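Local coordinates for geranylgeranyl pyrophosphate synthase (Corynebacterium glutamicum, PDB 3LK5), which probably makes isoprenoid diphosphates by magnesium-dependent head-to-tail prenyl transfer, as other members of the FPP/GGPP synthase family do, at residues Q31-Q36 with L156-D161; Y69-F74 with S89-A94; S83-E88 with G167-A172; R177-G182 with P224-A229. All coordinates share one frame; numbering follows the deposited sequence.

Interaction 1. Residues Q31-Q36 with L156-D161; sequences QFLDAQ and LVWAED
Phe-32 meets Trp-158 because its ring carbon CG stands anti to the backbone N (chi1 178°), which sends the ring out from helix 21-43 toward helix 144-164. Trp-158 has CG beside its own backbone N, and the indole reaches back across the gap. The two rings form an offset edge-to-face pair. The edge of Phe-32 faces the five-membered ring of Trp-158, with planes at 69° and centroids 5.3 Å apart. Atom CE1 of Phe-32 also lies 3.6 Å from Trp-158 CB. Gln-36 comes in over the indole further out. Its CG sits 3.9 Å from the centroid of the six-membered ring of Trp-158, a CH-pi contact. CD2 of Leu-33 adds a contact with Trp-158 CZ3 at 3.7 Å. The Gln-36 chain is bent, and its amide folds back over the face of Phe-32. There NE2 donates to Phe-32 O at 2.8 Å, with the acceptor near the amide plane. This bond holds the amide in place. The other end, OE1, accepts a hydrogen bond from a water at 3.0 Å, and the same water donates to Asp-161 OD2 at 2.8 Å. Asp-161 OD1 pairs instead with Arg-184 and Arg-177 of the second subunit, and Trp-158 NE1 bonds to Thr-185 OG1 of that subunit. The axes of the two segments pass 11.9 Å apart, at 110° between their N-to-C directions, so bulky side chains bridge the gap. Helix 45-59 covers Trp-158 with Val-51 and Leu-54, while helix 87-111 brings Phe-99 against Phe-32 and Leu-33.

Interaction 2. Residues Y69-F74 with S89-A94; sequences YAWAGF and SVLDAA
Val-90 fits between Trp-71 and Phe-74 in this helix pair of the all-helical prenyl synthase fold. Helices 65-78 and 87-111 follow each other in the chain, and the N-to-C directions of the two segments are 139° apart. The bump is Val-90 CG1. It lies over the centre of the Phe-74 ring, 3.8 Å from the centroid and 12° off the normal, a CH-pi contact. The same methyl touches the edge of the Trp-71 indole, where CZ3 is 3.8 Å away. One methyl thus fills the corner between a ring face and a ring edge. Both aromatic side chains leave the helix with CG anti to the backbone N (chi1 179° for Trp-71). Leu-91 CD2 lies over one face of the indole, toward the rim of the six-membered ring, a CH-pi contact. Phe-21, from helix 21-43, stacks with the same indole and also touches Leu-91. One turn along, the surfaces flatten. Ala-70 and Ala-94 face each other there, and their small side chains let the CA atoms come to 5.5 Å. The second methyl of Val-90, CG2, reaches the rim of Phe-74 at CE1, 3.8 Å away.

Interaction 3. Residues S83-E88 with G167-A172; sequences SSEKLE and GLSAEA
Glu-85 grips Ser-169 with both carboxylate oxygens at the N-terminus of helix 170-199, where Ser-169 is the N-cap. OE1 accepts from Ser-169 N at 2.8 Å, and the bond is nearly straight at 170°. OE2 accepts from Ser-169 OG at 2.5 Å. Both donors come from the syn side, a little out of the carboxylate plane. The two bonds fix the rotation of the carboxylate. Ala-172 CB packs against it, 3.4 Å from OE2. CD2 of Leu-168 lies 3.6 Å from OE1, and the two side chains cross at about a right angle.

In the next shell, Ser-169 OG also serves its own helix. It accepts from Ala-172 N at 3.0 Å, which is the capping bond. The hydroxyl therefore donates to Glu-85 and accepts from the backbone N-H of Ala-172. The helix N-terminus probably favours the negative charge of Glu-85. A water ties in the backbone: it donates to Glu-85 OE1 and to Gly-167 O, and accepts from Lys-86 N.

Further out, Ser-83 shapes the loop that presents Glu-85. Its OG accepts from Glu-85 N, an ST turn. Gln-78 OE1 in turn accepts from Ser-83 N. On the opposite segment, Ser-166 OG bonds to Leu-168 N. At the rim the bent chain of Lys-86 passes Gly-167, with CE 3.9 Å from Gly-167 O.

Interaction 4. Residues R177-G182 with P224-A229; sequences RDAWRG and PLHLGA
His-226 packs its ring over Ala-179, and its atoms can be followed outward. CB lies 3.8 Å from Ala-179 CB. CG, anti to the backbone N (chi1 -172°), comes closer to the same methyl, at 3.5 Å. The methyl sits over one face of the imidazole, toward the rim, 20° off the normal through the ring centroid: a CH-pi contact. CD2 lies 3.9 Å from Ala-179 CB. ND1 also rests near the methyl, 3.6 Å from Ala-179 CB, but its polar partner is Arg-223, just before the segment. At the tip, CE1 approaches the backbone N of Ala-179 and lies 4.0 Å from Asp-178 CB.

The same alanine methyl touches Leu-227 N at 3.4 Å. Its small size lets the two segments approach closely, their axes 8.3 Å apart at 154°, nearly antiparallel. Further along, Leu-227 and Trp-180 lie side by side and point the same way. CD2 of Leu-227 meets the edge of the indole, 3.8 Å from Trp-180 CE3.

Helices 170-199 and 205-231 are consecutive in the chain. Helix 87-111 covers the Trp-180 side through Ser-96, Leu-97 and Ile-100, and helix 236-263 packs Ile-239 and Leu-243 against His-226.

How the interactions relate
Interactions 2 and 4 lie closest, with centres 10 Å apart. Segments 69-74 and 224-229 touch directly, as where Ala-70 CB meets Pro-224 O at 3.6 Å. Interactions 2 and 3 share helix 87-111; their centres are 11 Å apart, and Trp-71 CH2 packs on Leu-87 CD1 at 3.6 Å. Interactions 1 and 4 are joined by a probable hydrogen bond of 2.8 Å from Trp-180 NE1 to Glu-160 OE1. Both also touch the second subunit, where Arg-181 of interaction 4 pairs with Asp-165 of the second subunit. All four contacts lie away from the magnesium-binding aspartates Asp-108, Asp-112 and Asp-194, though helices 87-111 and 170-199 run on to Asp-108 and Asp-194.

Interaction 1. Residues Q31-Q36 with L156-D161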
loop_
_atom_site.group_PDB
_atom_site.type_symbol
_atom_site.label_atom_id
_atom_site.label_comp_id
_atom_site.label_asym_id
_atom_site.label_seq_id
_atom_site.Cartn_x
_atom_site.Cartn_y
_atom_site.Cartn_z
ATOM N N GLN A 31 -9.314 -17.511 7.379
ATOM C CA GLN A 31 -10.648 -17.269 6.867
ATOM C C GLN A 31 -10.675 -16.153 5.813
ATOM O O GLN A 31 -11.362 -16.256 4.776
ATOM C CB GLN A 31 -11.615 -16.947 8.007
ATOM C CG GLN A 31 -11.659 -18.111 8.978
ATOM C CD GLN A 31 -12.942 -18.199 9.766
ATOM O OE1 GLN A 31 -13.033 -19.002 10.704
ATOM N NE2 GLN A 31 -13.943 -17.379 9.418
ATOM N N PHE A 32 -9.900 -15.108 6.078
ATOM C CA PHE A 32 -9.886 -13.966 5.156
ATOM C C PHE A 32 -9.268 -14.376 3.814
ATOM O O PHE A 32 -9.810 -14.062 2.734
ATOM C CB PHE A 32 -9.105 -12.793 5.798
ATOM C CG PHE A 32 -9.012 -11.578 4.887
ATOM C CD1 PHE A 32 -7.977 -11.458 3.965
ATOM C CD2 PHE A 32 -9.987 -10.584 4.950
ATOM C CE1 PHE A 32 -7.908 -10.335 3.079
ATOM C CE2 PHE A 32 -9.939 -9.438 4.088
ATOM C CZ PHE A 32 -8.894 -9.311 3.160
ATOM N N LEU A 33 -8.108 -15.032 3.878
ATOM C CA LEU A 33 -7.393 -15.493 2.691
ATOM C C LEU A 33 -8.208 -16.480 1.857
ATOM O O LEU A 33 -8.265 -16.367 0.608
ATOM C CB LEU A 33 -6.018 -16.051 3.045
ATOM C CG LEU A 33 -5.065 -14.917 3.493
ATOM C CD1 LEU A 33 -3.840 -15.503 4.275
ATOM C CD2 LEU A 33 -4.572 -14.122 2.285
ATOM N N ASP A 34 -8.859 -17.419 2.530
ATOM C CA ASP A 34 -9.781 -18.330 1.838
ATOM C C ASP A 34 -10.829 -17.566 1.043
ATOM O O ASP A 34 -11.154 -17.947 -0.087
ATOM C CB ASP A 34 -10.529 -19.239 2.816
ATOM C CG ASP A 34 -9.643 -20.319 3.436
ATOM O OD1 ASP A 34 -8.495 -20.561 2.985
ATOM O OD2 ASP A 34 -10.139 -20.960 4.394
ATOM N N ALA A 35 -11.369 -16.509 1.632
ATOM C CA ALA A 35 -12.453 -15.784 1.015
ATOM C C ALA A 35 -12.051 -15.017 -0.255
ATOM O O ALA A 35 -12.940 -14.658 -1.054
ATOM C CB ALA A 35 -13.117 -14.845 2.007
ATOM N N GLN A 36 -10.758 -14.752 -0.432
ATOM C CA GLN A 36 -10.259 -14.028 -1.620
ATOM C C GLN A 36 -9.986 -14.951 -2.807
ATOM O O GLN A 36 -9.735 -14.467 -3.901
ATOM C CB GLN A 36 -8.939 -13.292 -1.313
ATOM C CG GLN A 36 -8.863 -12.480 0.048
ATOM C CD GLN A 36 -10.047 -11.547 0.300
ATOM O OE1 GLN A 36 -10.332 -10.675 -0.521
ATOM N NE2 GLN A 36 -10.785 -11.764 1.436
ATOM N N LEU A 156 -1.252 -4.711 1.824
ATOM C CA LEU A 156 -1.675 -3.439 2.415
ATOM C C LEU A 156 -3.138 -3.110 2.137
ATOM O O LEU A 156 -3.858 -2.650 3.050
ATOM C CB LEU A 156 -0.710 -2.295 1.993
ATOM C CG LEU A 156 -0.964 -0.905 2.582
ATOM C CD1 LEU A 156 -0.929 -0.923 4.145
ATOM C CD2 LEU A 156 0.157 0.034 2.048
ATOM N N VAL A 157 -3.603 -3.350 0.908
ATOM C CA VAL A 157 -5.024 -3.155 0.604
ATOM C C VAL A 157 -5.905 -4.153 1.372
ATOM O O VAL A 157 -6.980 -3.794 1.843
ATOM C CB VAL A 157 -5.392 -3.078 -0.951
ATOM C CG1 VAL A 157 -4.593 -1.954 -1.636
ATOM C CG2 VAL A 157 -5.235 -4.340 -1.641
ATOM N N TRP A 158 -5.405 -5.353 1.574
ATOM C CA TRP A 158 -6.203 -6.332 2.332
ATOM C C TRP A 158 -6.233 -6.034 3.844
ATOM O O TRP A 158 -7.195 -6.404 4.511
ATOM C CB TRP A 158 -5.674 -7.751 2.070
ATOM C CG TRP A 158 -6.145 -8.235 0.707
ATOM C CD1 TRP A 158 -7.039 -7.611 -0.140
ATOM C CD2 TRP A 158 -5.782 -9.466 0.081
ATOM N NE1 TRP A 158 -7.205 -8.382 -1.307
ATOM C CE2 TRP A 158 -6.458 -9.528 -1.162
ATOM C CE3 TRP A 158 -4.913 -10.519 0.447
ATOM C CZ2 TRP A 158 -6.304 -10.609 -2.037
ATOM C CZ3 TRP A 158 -4.747 -11.591 -0.432
ATOM C CH2 TRP A 158 -5.447 -11.628 -1.653
ATOM N N ALA A 159 -5.169 -5.427 4.374
ATOM C CA ALA A 159 -5.231 -4.940 5.783
ATOM C C ALA A 159 -6.424 -4.012 5.929
ATOM O O ALA A 159 -7.231 -4.121 6.884
ATOM C CB ALA A 159 -3.932 -4.217 6.202
ATOM N N GLU A 160 -6.550 -3.067 4.984
ATOM C CA GLU A 160 -7.632 -2.090 5.057
ATOM C C GLU A 160 -8.963 -2.806 4.908
ATOM O O GLU A 160 -9.891 -2.493 5.625
ATOM C CB GLU A 160 -7.524 -1.005 3.939
ATOM C CG GLU A 160 -6.101 -0.474 3.812
ATOM C CD GLU A 160 -5.711 0.664 4.798
ATOM O OE1 GLU A 160 -6.623 1.018 5.665
ATOM O OE2 GLU A 160 -4.503 1.207 4.638
ATOM N N ASP A 161 -9.084 -3.693 3.907
ATOM C CA ASP A 161 -10.370 -4.418 3.690
ATOM C C ASP A 161 -10.732 -5.219 4.938
ATOM O O ASP A 161 -11.901 -5.314 5.293
ATOM C CB ASP A 161 -10.228 -5.416 2.540
ATOM C CG ASP A 161 -10.141 -4.725 1.162
ATOM O OD1 ASP A 161 -10.529 -3.545 1.011
ATOM O OD2 ASP A 161 -9.646 -5.370 0.235
HETATM O O HOH W 1 -10.875 -7.834 0.289
#

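Interaction 2. Residues Y69-F74 with S89-A94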
loop_
_atom_site.group_PDB
_atom_site.type_symbol
_atom_site.label_atom_id
_atom_site.label_comp_id
_atom_site.label_asym_id
_atom_site.label_seq_id
_atom_site.Cartn_x
_atom_site.Cartn_y
_atom_site.Cartn_z
ATOM N N TYR A 69 -1.386 -6.890 21.092
ATOM C CA TYR A 69 -1.541 -5.603 21.755
ATOM C C TYR A 69 -2.869 -4.936 21.460
ATOM O O TYR A 69 -3.435 -4.323 22.354
ATOM C CB TYR A 69 -0.351 -4.652 21.474
ATOM C CG TYR A 69 0.786 -4.839 22.463
ATOM C CD1 TYR A 69 2.048 -5.202 22.029
ATOM C CD2 TYR A 69 0.577 -4.638 23.845
ATOM C CE1 TYR A 69 3.100 -5.363 22.934
ATOM C CE2 TYR A 69 1.602 -4.783 24.745
ATOM C CZ TYR A 69 2.866 -5.133 24.283
ATOM O OH TYR A 69 3.902 -5.266 25.189
ATOM N N ALA A 70 -3.376 -5.031 20.222
ATOM C CA ALA A 70 -4.698 -4.508 19.938
ATOM C C ALA A 70 -5.765 -5.195 20.822
ATOM O O ALA A 70 -6.652 -4.545 21.392
ATOM C CB ALA A 70 -5.038 -4.678 18.433
ATOM N N TRP A 71 -5.674 -6.523 20.909
ATOM C CA TRP A 71 -6.586 -7.281 21.749
ATOM C C TRP A 71 -6.491 -6.885 23.224
ATOM O O TRP A 71 -7.497 -6.705 23.880
ATOM C CB TRP A 71 -6.330 -8.790 21.543
ATOM C CG TRP A 71 -7.191 -9.720 22.382
ATOM C CD1 TRP A 71 -6.728 -10.671 23.263
ATOM C CD2 TRP A 71 -8.621 -9.844 22.376
ATOM N NE1 TRP A 71 -7.781 -11.339 23.832
ATOM C CE2 TRP A 71 -8.952 -10.867 23.302
ATOM C CE3 TRP A 71 -9.653 -9.193 21.689
ATOM C CZ2 TRP A 71 -10.279 -11.231 23.579
ATOM C CZ3 TRP A 71 -10.978 -9.555 21.955
ATOM C CH2 TRP A 71 -11.271 -10.577 22.900
ATOM N N ALA A 72 -5.275 -6.712 23.711
ATOM C CA ALA A 72 -5.050 -6.277 25.092
ATOM C C ALA A 72 -5.624 -4.899 25.331
ATOM O O ALA A 72 -6.166 -4.638 26.407
ATOM C CB ALA A 72 -3.566 -6.286 25.402
ATOM N N GLY A 73 -5.475 -4.000 24.361
ATOM C CA GLY A 73 -6.098 -2.660 24.476
ATOM C C GLY A 73 -7.610 -2.704 24.565
ATOM O O GLY A 73 -8.242 -1.975 25.364
ATOM N N PHE A 74 -8.205 -3.569 23.757
ATOM C CA PHE A 74 -9.660 -3.797 23.809
ATOM C C PHE A 74 -10.068 -4.315 25.191
ATOM O O PHE A 74 -11.015 -3.799 25.795
ATOM C CB PHE A 74 -10.074 -4.792 22.707
ATOM C CG PHE A 74 -11.538 -5.155 22.726
ATOM C CD1 PHE A 74 -12.483 -4.317 22.147
ATOM C CD2 PHE A 74 -11.959 -6.347 23.334
ATOM C CE1 PHE A 74 -13.842 -4.633 22.172
ATOM C CE2 PHE A 74 -13.303 -6.690 23.370
ATOM C CZ PHE A 74 -14.261 -5.818 22.795
ATOM N N SER A 89 -15.558 -9.694 14.921
ATOM C CA SER A 89 -15.187 -8.399 14.273
ATOM C C SER A 89 -14.003 -7.761 14.970
ATOM O O SER A 89 -13.118 -7.194 14.324
ATOM C CB SER A 89 -16.372 -7.429 14.271
ATOM O OG SER A 89 -17.502 -8.002 13.603
ATOM N N VAL A 90 -14.010 -7.813 16.298
ATOM C CA VAL A 90 -12.853 -7.309 17.043
ATOM C C VAL A 90 -11.610 -8.079 16.701
ATOM O O VAL A 90 -10.517 -7.482 16.487
ATOM C CB VAL A 90 -13.124 -7.345 18.580
ATOM C CG1 VAL A 90 -11.895 -6.870 19.354
ATOM C CG2 VAL A 90 -14.362 -6.507 18.901
ATOM N N LEU A 91 -11.740 -9.412 16.640
ATOM C CA LEU A 91 -10.575 -10.248 16.350
ATOM C C LEU A 91 -10.061 -10.014 14.918
ATOM O O LEU A 91 -8.851 -10.055 14.675
ATOM C CB LEU A 91 -10.926 -11.754 16.511
ATOM C CG LEU A 91 -11.243 -12.141 17.974
ATOM C CD1 LEU A 91 -11.761 -13.619 18.031
ATOM C CD2 LEU A 91 -10.019 -11.984 18.845
ATOM N N ASP A 92 -10.974 -9.772 13.990
ATOM C CA ASP A 92 -10.547 -9.475 12.611
ATOM C C ASP A 92 -9.845 -8.139 12.518
ATOM O O ASP A 92 -8.832 -8.013 11.788
ATOM C CB ASP A 92 -11.750 -9.474 11.680
ATOM C CG ASP A 92 -12.159 -10.888 11.265
ATOM O OD1 ASP A 92 -11.405 -11.859 11.417
ATOM O OD2 ASP A 92 -13.274 -11.038 10.802
ATOM N N ALA A 93 -10.368 -7.145 13.264
ATOM C CA ALA A 93 -9.651 -5.841 13.340
ATOM C C ALA A 93 -8.251 -6.007 13.876
ATOM O O ALA A 93 -7.298 -5.457 13.304
ATOM C CB ALA A 93 -10.445 -4.800 14.182
ATOM N N ALA A 94 -8.105 -6.756 14.991
ATOM C CA ALA A 94 -6.779 -7.037 15.503
ATOM C C ALA A 94 -5.866 -7.751 14.517
ATOM O O ALA A 94 -4.694 -7.373 14.341
ATOM C CB ALA A 94 -6.885 -7.846 16.878
#

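Interaction 3. Residues S83-E88 with G167-A172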
loop_
_atom_site.group_PDB
_atom_site.type_symbol
_atom_site.label_atom_id
_atom_site.label_comp_id
_atom_site.label_asym_id
_atom_site.label_seq_id
_atom_site.Cartn_x
_atom_site.Cartn_y
_atom_site.Cartn_z
ATOM N N SER A 83 -18.628 -4.949 25.660
ATOM C CA SER A 83 -18.713 -4.180 24.424
ATOM C C SER A 83 -19.837 -4.809 23.600
ATOM O O SER A 83 -20.055 -6.018 23.688
ATOM C CB SER A 83 -17.377 -4.255 23.680
ATOM O OG SER A 83 -17.523 -4.041 22.288
ATOM N N SER A 84 -20.554 -3.998 22.820
ATOM C CA SER A 84 -21.623 -4.511 21.946
ATOM C C SER A 84 -21.147 -4.979 20.556
ATOM O O SER A 84 -21.956 -5.441 19.737
ATOM C CB SER A 84 -22.753 -3.479 21.795
ATOM O OG SER A 84 -22.277 -2.282 21.203
ATOM N N GLU A 85 -19.851 -4.862 20.286
ATOM C CA GLU A 85 -19.295 -5.330 19.011
ATOM C C GLU A 85 -19.207 -6.847 19.018
ATOM O O GLU A 85 -18.933 -7.449 20.062
ATOM C CB GLU A 85 -17.895 -4.744 18.798
ATOM C CG GLU A 85 -17.875 -3.231 18.680
ATOM C CD GLU A 85 -18.739 -2.684 17.555
ATOM O OE1 GLU A 85 -18.778 -3.269 16.437
ATOM O OE2 GLU A 85 -19.350 -1.605 17.754
ATOM N N LYS A 86 -19.384 -7.464 17.857
ATOM C CA LYS A 86 -19.181 -8.912 17.715
ATOM C C LYS A 86 -17.737 -9.264 17.975
ATOM O O LYS A 86 -16.819 -8.602 17.461
ATOM C CB LYS A 86 -19.575 -9.417 16.299
ATOM C CG LYS A 86 -21.050 -9.193 15.943
ATOM C CD LYS A 86 -21.427 -9.777 14.564
ATOM C CE LYS A 86 -20.850 -8.931 13.395
ATOM N NZ LYS A 86 -21.157 -9.545 12.041
ATOM N N LEU A 87 -17.524 -10.362 18.691
ATOM C CA LEU A 87 -16.168 -10.795 19.009
ATOM C C LEU A 87 -15.327 -11.057 17.749
ATOM O O LEU A 87 -14.160 -10.704 17.675
ATOM C CB LEU A 87 -16.245 -12.072 19.839
ATOM C CG LEU A 87 -14.955 -12.835 20.083
ATOM C CD1 LEU A 87 -13.944 -11.985 20.872
ATOM C CD2 LEU A 87 -15.333 -14.096 20.868
ATOM N N GLU A 88 -15.939 -11.714 16.770
ATOM C CA GLU A 88 -15.267 -12.033 15.525
ATOM C C GLU A 88 -14.762 -10.752 14.830
ATOM O O GLU A 88 -13.694 -10.750 14.166
ATOM C CB GLU A 88 -16.284 -12.727 14.595
ATOM C CG GLU A 88 -16.852 -14.038 15.154
ATOM C CD GLU A 88 -17.902 -13.896 16.316
ATOM O OE1 GLU A 88 -18.431 -12.809 16.649
ATOM O OE2 GLU A 88 -18.220 -14.970 16.889
ATOM N N GLY A 167 -17.028 -6.202 10.119
ATOM C CA GLY A 167 -18.343 -6.239 10.760
ATOM C C GLY A 167 -18.399 -5.378 12.010
ATOM O O GLY A 167 -19.425 -5.369 12.677
ATOM N N LEU A 168 -17.308 -4.661 12.353
ATOM C CA LEU A 168 -17.394 -3.578 13.364
ATOM C C LEU A 168 -18.505 -2.608 12.945
ATOM O O LEU A 168 -18.677 -2.340 11.744
ATOM C CB LEU A 168 -16.066 -2.801 13.462
ATOM C CG LEU A 168 -14.902 -3.536 14.169
ATOM C CD1 LEU A 168 -13.661 -2.647 14.184
ATOM C CD2 LEU A 168 -15.307 -3.905 15.613
ATOM N N SER A 169 -19.239 -2.099 13.923
ATOM C CA SER A 169 -20.282 -1.105 13.700
ATOM C C SER A 169 -19.679 0.167 13.088
ATOM O O SER A 169 -18.474 0.425 13.226
ATOM C CB SER A 169 -20.961 -0.759 15.026
ATOM O OG SER A 169 -20.074 -0.047 15.892
ATOM N N ALA A 170 -20.523 0.955 12.419
ATOM C CA ALA A 170 -20.104 2.278 11.922
ATOM C C ALA A 170 -19.453 3.102 13.011
ATOM O O ALA A 170 -18.477 3.807 12.757
ATOM C CB ALA A 170 -21.289 3.026 11.392
ATOM N N GLU A 171 -20.037 3.079 14.226
ATOM C CA GLU A 171 -19.512 3.872 15.337
ATOM C C GLU A 171 -18.104 3.409 15.734
ATOM O O GLU A 171 -17.189 4.241 15.933
ATOM C CB GLU A 171 -20.463 3.798 16.545
ATOM C CG GLU A 171 -21.840 4.441 16.287
ATOM C CD GLU A 171 -22.819 3.639 15.357
ATOM O OE1 GLU A 171 -22.589 2.463 14.933
ATOM O OE2 GLU A 171 -23.886 4.228 15.056
ATOM N N ALA A 172 -17.933 2.095 15.846
ATOM C CA ALA A 172 -16.620 1.519 16.174
ATOM C C ALA A 172 -15.597 1.852 15.082
ATOM O O ALA A 172 -14.470 2.257 15.392
ATOM C CB ALA A 172 -16.726 -0.025 16.362
HETATM O O HOH W 2 -19.532 -5.706 15.584
#

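Interaction 4. Residues R177-G182 with P224-A229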
loop_
_atom_site.group_PDB
_atom_site.type_symbol
_atom_site.label_atom_id
_atom_site.label_comp_id
_atom_site.label_asym_id
_atom_site.label_seq_id
_atom_site.Cartn_x
_atom_site.Cartn_y
_atom_site.Cartn_z
ATOM N N ARG A 177 -10.367 5.670 13.749
ATOM C CA ARG A 177 -9.627 6.534 12.799
ATOM C C ARG A 177 -8.302 7.067 13.366
ATOM O O ARG A 177 -7.250 6.933 12.727
ATOM C CB ARG A 177 -10.498 7.707 12.303
ATOM C CG ARG A 177 -11.693 7.345 11.374
ATOM C CD ARG A 177 -11.211 6.567 10.158
ATOM N NE ARG A 177 -10.131 7.268 9.423
ATOM C CZ ARG A 177 -9.205 6.617 8.726
ATOM N NH1 ARG A 177 -9.217 5.270 8.715
ATOM N NH2 ARG A 177 -8.252 7.302 8.080
ATOM N N ASP A 178 -8.332 7.646 14.582
ATOM C CA ASP A 178 -7.117 8.303 15.111
ATOM C C ASP A 178 -5.951 7.311 15.196
ATOM O O ASP A 178 -4.826 7.602 14.745
ATOM C CB ASP A 178 -7.363 8.971 16.482
ATOM C CG ASP A 178 -8.252 10.218 16.387
ATOM O OD1 ASP A 178 -8.409 10.776 15.281
ATOM O OD2 ASP A 178 -8.795 10.679 17.422
ATOM N N ALA A 179 -6.201 6.137 15.773
ATOM C CA ALA A 179 -5.142 5.168 15.921
ATOM C C ALA A 179 -4.693 4.620 14.582
ATOM O O ALA A 179 -3.495 4.449 14.348
ATOM C CB ALA A 179 -5.589 3.984 16.840
ATOM N N TRP A 180 -5.655 4.313 13.708
ATOM C CA TRP A 180 -5.302 3.678 12.435
ATOM C C TRP A 180 -4.646 4.667 11.468
ATOM O O TRP A 180 -3.647 4.308 10.777
ATOM C CB TRP A 180 -6.592 3.132 11.788
ATOM C CG TRP A 180 -6.407 2.256 10.553
ATOM C CD1 TRP A 180 -6.564 2.636 9.252
ATOM C CD2 TRP A 180 -6.156 0.845 10.537
ATOM N NE1 TRP A 180 -6.399 1.545 8.413
ATOM C CE2 TRP A 180 -6.129 0.440 9.181
ATOM C CE3 TRP A 180 -5.954 -0.117 11.555
ATOM C CZ2 TRP A 180 -5.920 -0.912 8.785
ATOM C CZ3 TRP A 180 -5.753 -1.472 11.183
ATOM C CH2 TRP A 180 -5.728 -1.848 9.803
ATOM N N ARG A 181 -5.182 5.891 11.409
ATOM C CA ARG A 181 -4.538 6.951 10.591
ATOM C C ARG A 181 -3.105 7.210 11.143
ATOM O O ARG A 181 -2.133 7.219 10.374
ATOM C CB ARG A 181 -5.364 8.245 10.644
ATOM C CG ARG A 181 -4.797 9.422 9.779
ATOM C CD ARG A 181 -5.410 10.803 10.274
ATOM N NE ARG A 181 -6.863 10.673 10.341
ATOM C CZ ARG A 181 -7.567 10.828 11.458
ATOM N NH1 ARG A 181 -6.980 11.205 12.609
ATOM N NH2 ARG A 181 -8.850 10.652 11.404
ATOM N N GLY A 182 -3.000 7.356 12.471
ATOM C CA GLY A 182 -1.666 7.635 13.105
ATOM C C GLY A 182 -0.674 6.524 12.792
ATOM O O GLY A 182 0.415 6.778 12.268
ATOM N N PRO A 224 -1.328 -0.123 18.204
ATOM C CA PRO A 224 -2.236 -1.284 18.358
ATOM C C PRO A 224 -3.052 -1.167 19.658
ATOM O O PRO A 224 -4.233 -1.424 19.639
ATOM C CB PRO A 224 -1.255 -2.483 18.386
ATOM C CG PRO A 224 -0.183 -2.024 17.354
ATOM C CD PRO A 224 0.035 -0.552 17.810
ATOM N N LEU A 225 -2.428 -0.786 20.780
ATOM C CA LEU A 225 -3.199 -0.620 22.044
ATOM C C LEU A 225 -4.298 0.408 21.863
ATOM O O LEU A 225 -5.435 0.204 22.285
ATOM C CB LEU A 225 -2.306 -0.110 23.205
ATOM C CG LEU A 225 -1.454 -1.268 23.787
ATOM C CD1 LEU A 225 -0.255 -0.706 24.613
ATOM C CD2 LEU A 225 -2.274 -2.275 24.608
ATOM N N HIS A 226 -3.915 1.539 21.268
ATOM C CA HIS A 226 -4.855 2.622 20.982
ATOM C C HIS A 226 -6.024 2.109 20.133
ATOM O O HIS A 226 -7.189 2.362 20.443
ATOM C CB HIS A 226 -4.096 3.783 20.281
ATOM C CG HIS A 226 -4.909 5.029 20.112
ATOM N ND1 HIS A 226 -4.431 6.148 19.454
ATOM C CD2 HIS A 226 -6.187 5.311 20.462
ATOM C CE1 HIS A 226 -5.388 7.067 19.413
ATOM N NE2 HIS A 226 -6.456 6.585 20.024
ATOM N N LEU A 227 -5.705 1.361 19.074
ATOM C CA LEU A 227 -6.756 0.829 18.194
ATOM C C LEU A 227 -7.765 -0.055 18.967
ATOM O O LEU A 227 -8.997 0.129 18.868
ATOM C CB LEU A 227 -6.076 0.039 17.054
ATOM C CG LEU A 227 -7.003 -0.712 16.099
ATOM C CD1 LEU A 227 -7.891 0.370 15.384
ATOM C CD2 LEU A 227 -6.194 -1.585 15.086
ATOM N N GLY A 228 -7.235 -1.022 19.710
ATOM C CA GLY A 228 -8.091 -1.926 20.500
ATOM C C GLY A 228 -8.919 -1.159 21.512
ATOM O O GLY A 228 -10.133 -1.397 21.650
ATOM N N ALA A 229 -8.285 -0.218 22.216
ATOM C CA ALA A 229 -9.034 0.599 23.190
ATOM C C ALA A 229 -10.123 1.458 22.560
ATOM O O ALA A 229 -11.224 1.581 23.130
ATOM C CB ALA A 229 -8.073 1.461 24.089
#